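Side-chain contact in arabinose metabolism transcriptional repressor (Bacillus subtilis, PDB 5D4S), which binds operator DNA through a winged helix-turn-helix domain and probably thereby represses transcription of arabinose-metabolism genes: residues B[57-61]-B[62-66]. Residues are numbered along the deposited sequence; the frame is centred on the assembly and turned at random.
With nucleotides of chain D; nucleotides of chain C.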
loop_
_atom_site.group_PDB
_atom_site.type_symbol
_atom_site.label_atom_id
_atom_site.label_comp_id
_atom_site.label_asym_id
_atom_site.label_seq_id
_atom_site.Cartn_x
_atom_site.Cartn_y
_atom_site.Cartn_z
ATOM N N PHE B 57 6.293 16.741 2.467
ATOM C CA PHE B 57 5.791 16.485 1.105
ATOM C C PHE B 57 4.460 17.183 0.838
ATOM O O PHE B 57 3.981 17.226 -0.310
ATOM C CB PHE B 57 5.634 14.979 0.863
ATOM C CG PHE B 57 6.934 14.275 0.611
ATOM C CD1 PHE B 57 7.660 14.525 -0.538
ATOM C CD2 PHE B 57 7.429 13.355 1.522
ATOM C CE1 PHE B 57 8.862 13.885 -0.773
ATOM C CE2 PHE B 57 8.629 12.719 1.294
ATOM C CZ PHE B 57 9.344 12.979 0.144
ATOM N N GLY B 58 3.847 17.716 1.891
ATOM C CA GLY B 58 2.593 18.442 1.745
ATOM C C GLY B 58 1.444 17.561 1.296
ATOM O O GLY B 58 0.633 17.957 0.442
ATOM N N VAL B 59 1.382 16.356 1.862
ATOM C CA VAL B 59 0.336 15.383 1.536
ATOM C C VAL B 59 -0.278 14.762 2.806
ATOM O O VAL B 59 0.223 14.968 3.918
ATOM C CB VAL B 59 0.885 14.257 0.619
ATOM C CG1 VAL B 59 1.503 14.865 -0.652
ATOM C CG2 VAL B 59 1.905 13.409 1.343
ATOM N N SER B 60 -1.365 14.006 2.647
ATOM C CA SER B 60 -2.051 13.438 3.805
ATOM C C SER B 60 -1.278 12.282 4.416
ATOM O O SER B 60 -0.374 11.734 3.784
ATOM C CB SER B 60 -3.445 12.951 3.404
ATOM O OG SER B 60 -3.323 11.877 2.497
ATOM N N ARG B 61 -1.632 11.897 5.642
ATOM C CA ARG B 61 -1.039 10.703 6.238
ATOM C C ARG B 61 -1.341 9.471 5.380
ATOM O O ARG B 61 -0.483 8.615 5.183
ATOM C CB ARG B 61 -1.542 10.476 7.675
ATOM C CG ARG B 61 -0.676 9.461 8.415
ATOM C CD ARG B 61 -1.074 9.209 9.880
ATOM N NE ARG B 61 -0.386 8.000 10.355
ATOM C CZ ARG B 61 -0.846 7.182 11.305
ATOM N NH1 ARG B 61 -1.988 7.433 11.929
ATOM N NH2 ARG B 61 -0.153 6.106 11.627
ATOM N N HIS B 62 -2.555 9.401 4.847
ATOM C CA HIS B 62 -2.940 8.305 3.960
ATOM C C HIS B 62 -1.966 8.129 2.795
ATOM O O HIS B 62 -1.554 7.012 2.467
ATOM C CB HIS B 62 -4.354 8.534 3.419
ATOM C CG HIS B 62 -4.747 7.580 2.330
ATOM N ND1 HIS B 62 -5.436 6.408 2.577
ATOM C CD2 HIS B 62 -4.535 7.616 0.993
ATOM C CE1 HIS B 62 -5.650 5.779 1.433
ATOM N NE2 HIS B 62 -5.104 6.486 0.461
ATOM N N THR B 63 -1.591 9.235 2.166
ATOM C CA THR B 63 -0.689 9.148 1.035
ATOM C C THR B 63 0.692 8.666 1.486
ATOM O O THR B 63 1.301 7.798 0.840
ATOM C CB THR B 63 -0.622 10.502 0.320
ATOM O OG1 THR B 63 -1.889 10.744 -0.310
ATOM C CG2 THR B 63 0.494 10.539 -0.728
ATOM N N ILE B 64 1.178 9.185 2.613
ATOM C CA ILE B 64 2.482 8.762 3.116
ATOM C C ILE B 64 2.463 7.264 3.415
ATOM O O ILE B 64 3.407 6.537 3.088
ATOM C CB ILE B 64 2.895 9.529 4.400
ATOM C CG1 ILE B 64 3.186 11.002 4.097
ATOM C CG2 ILE B 64 4.125 8.881 5.048
ATOM C CD1 ILE B 64 4.262 11.216 3.010
ATOM N N ARG B 65 1.371 6.803 4.014
ATOM C CA ARG B 65 1.265 5.406 4.412
ATOM C C ARG B 65 1.148 4.494 3.202
ATOM O O ARG B 65 1.654 3.381 3.211
ATOM C CB ARG B 65 0.080 5.201 5.365
ATOM C CG ARG B 65 0.433 5.652 6.829
ATOM C CD ARG B 65 -0.656 5.243 7.804
ATOM N NE ARG B 65 -0.772 3.792 7.810
ATOM C CZ ARG B 65 0.052 2.989 8.475
ATOM N NH1 ARG B 65 1.025 3.505 9.221
ATOM N NH2 ARG B 65 -0.102 1.679 8.397
ATOM N N LYS B 66 0.475 4.956 2.163
ATOM C CA LYS B 66 0.443 4.200 0.920
ATOM C C LYS B 66 1.866 4.074 0.350
ATOM O O LYS B 66 2.302 2.969 -0.000
ATOM C CB LYS B 66 -0.515 4.872 -0.061
ATOM C CG LYS B 66 -0.419 4.410 -1.534
ATOM C CD LYS B 66 -0.804 2.959 -1.698
ATOM C CE LYS B 66 -1.230 2.696 -3.151
ATOM N NZ LYS B 66 -1.166 1.267 -3.483
ATOM P P DC D 10 -3.424 14.229 -0.395
ATOM O OP1 DC D 10 -2.785 15.342 -1.113
ATOM O OP2 DC D 10 -2.636 13.086 0.121
ATOM O "O5'" DC D 10 -4.299 14.870 0.745
ATOM C "C5'" DC D 10 -4.982 16.089 0.482
ATOM C "C4'" DC D 10 -6.344 16.080 1.135
ATOM O "O4'" DC D 10 -7.130 15.004 0.576
ATOM C "C3'" DC D 10 -6.349 15.754 2.620
ATOM O "O3'" DC D 10 -5.978 16.884 3.407
ATOM C "C2'" DC D 10 -7.808 15.400 2.817
ATOM C "C1'" DC D 10 -8.090 14.600 1.542
ATOM N N1 DC D 10 -8.000 13.144 1.770
ATOM C C2 DC D 10 -9.112 12.484 2.287
ATOM O O2 DC D 10 -10.144 13.136 2.493
ATOM N N3 DC D 10 -9.037 11.150 2.535
ATOM C C4 DC D 10 -7.902 10.497 2.285
ATOM N N4 DC D 10 -7.868 9.184 2.529
ATOM C C5 DC D 10 -6.750 11.161 1.774
ATOM C C6 DC D 10 -6.841 12.478 1.539
ATOM P P DG C 9 3.110 0.562 10.898
ATOM O OP1 DG C 9 3.777 -0.736 10.688
ATOM O OP2 DG C 9 2.835 1.445 9.743
ATOM O "O5'" DG C 9 1.781 0.316 11.718
ATOM C "C5'" DG C 9 1.785 -0.665 12.746
ATOM C "C4'" DG C 9 0.389 -1.093 13.063
ATOM O "O4'" DG C 9 -0.293 -0.016 13.769
ATOM C "C3'" DG C 9 -0.443 -1.411 11.817
ATOM O "O3'" DG C 9 -1.152 -2.626 12.032
ATOM C "C2'" DG C 9 -1.358 -0.198 11.670
ATOM C "C1'" DG C 9 -1.480 0.338 13.094
ATOM N N9 DG C 9 -1.625 1.802 13.155
ATOM C C8 DG C 9 -0.783 2.755 12.619
ATOM N N7 DG C 9 -1.176 3.986 12.849
ATOM C C5 DG C 9 -2.348 3.835 13.584
ATOM C C6 DG C 9 -3.235 4.811 14.120
ATOM O O6 DG C 9 -3.160 6.044 14.060
ATOM N N1 DG C 9 -4.301 4.221 14.796
ATOM C C2 DG C 9 -4.480 2.861 14.937
ATOM N N2 DG C 9 -5.558 2.468 15.617
ATOM N N3 DG C 9 -3.660 1.948 14.451
ATOM C C4 DG C 9 -2.628 2.499 13.779
ATOM P P DT C 8 6.376 6.808 12.510
ATOM O OP1 DT C 8 7.602 6.550 11.725
ATOM O OP2 DT C 8 5.558 8.035 12.280
ATOM O "O5'" DT C 8 5.486 5.486 12.538
ATOM C "C5'" DT C 8 6.123 4.239 12.828
ATOM C "C4'" DT C 8 5.117 3.140 13.108
ATOM O "O4'" DT C 8 4.200 3.572 14.149
ATOM C "C3'" DT C 8 4.244 2.724 11.914
ATOM O "O3'" DT C 8 4.069 1.318 11.942
ATOM C "C2'" DT C 8 2.935 3.450 12.193
ATOM C "C1'" DT C 8 2.884 3.377 13.713
ATOM N N1 DT C 8 2.003 4.402 14.337
ATOM C C2 DT C 8 1.064 3.991 15.247
ATOM O O2 DT C 8 0.943 2.839 15.605
ATOM N N3 DT C 8 0.294 4.982 15.752
ATOM C C4 DT C 8 0.337 6.315 15.436
ATOM O O4 DT C 8 -0.420 7.132 15.960
ATOM C C5 DT C 8 1.329 6.682 14.455
ATOM C C7 DT C 8 1.464 8.110 14.017
ATOM C C6 DT C 8 2.107 5.713 13.956
#
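Arg61 and Arg65, one turn apart at the start of helix 61-74, run side by side toward the DNA. Arg61 can be followed from CB outward. CB sits beside the peptide to His62, and with CG anti to the backbone N (chi1 -166°) and the rest of the chain extended, the guanidinium is carried out to the base edge. NE forms a salt bridge with Glu50 of helix 50-57. At the tip, NH1 donates to O6 of DG9 of chain C at 2.8 Å and NH2 to N7 of the same base at 2.7 Å, a forked grip on the guanine edge. The C7 methyl of DT8 of chain C covers one guanidinium face, and Arg65 CD the opposite one, 3.8 Å from Arg61 NE. Arg65 bends at chi3, turning its own guanidinium 75° from that of Arg61, and its NH1 donates a hydrogen bond to OP2 of DG9 of chain C at 2.8 Å. The two cations come within 3.7 Å (Arg61 NH2 to Arg65 NH1), but Glu50, which also pairs with Arg65, and the DG9 phosphate probably offset their charge. A methionine in place of Arg61 would probably leave O6 and N7 of the guanine without their donors and Glu50 without one of its two arginine partners.

Just before Arg61, Ser60 is the N-cap of the helix: its OG accepts from Thr63 N at 3.2 Å and donates to OP2 of DC10 of chain D, which Ser60 N also grips. Val59 CG2 meets Ile64 CD1 at 3.6 Å, and Phe57 CD2 touches the same methyl, the Phe57 and Ile64 side chains crossing at about a right angle, joining the turn to the hydrophobic core. This is the helix-turn-helix of a GntR-family winged-helix domain, its recognition helix reading a guanine while its N-terminus holds the opposite strand's backbone.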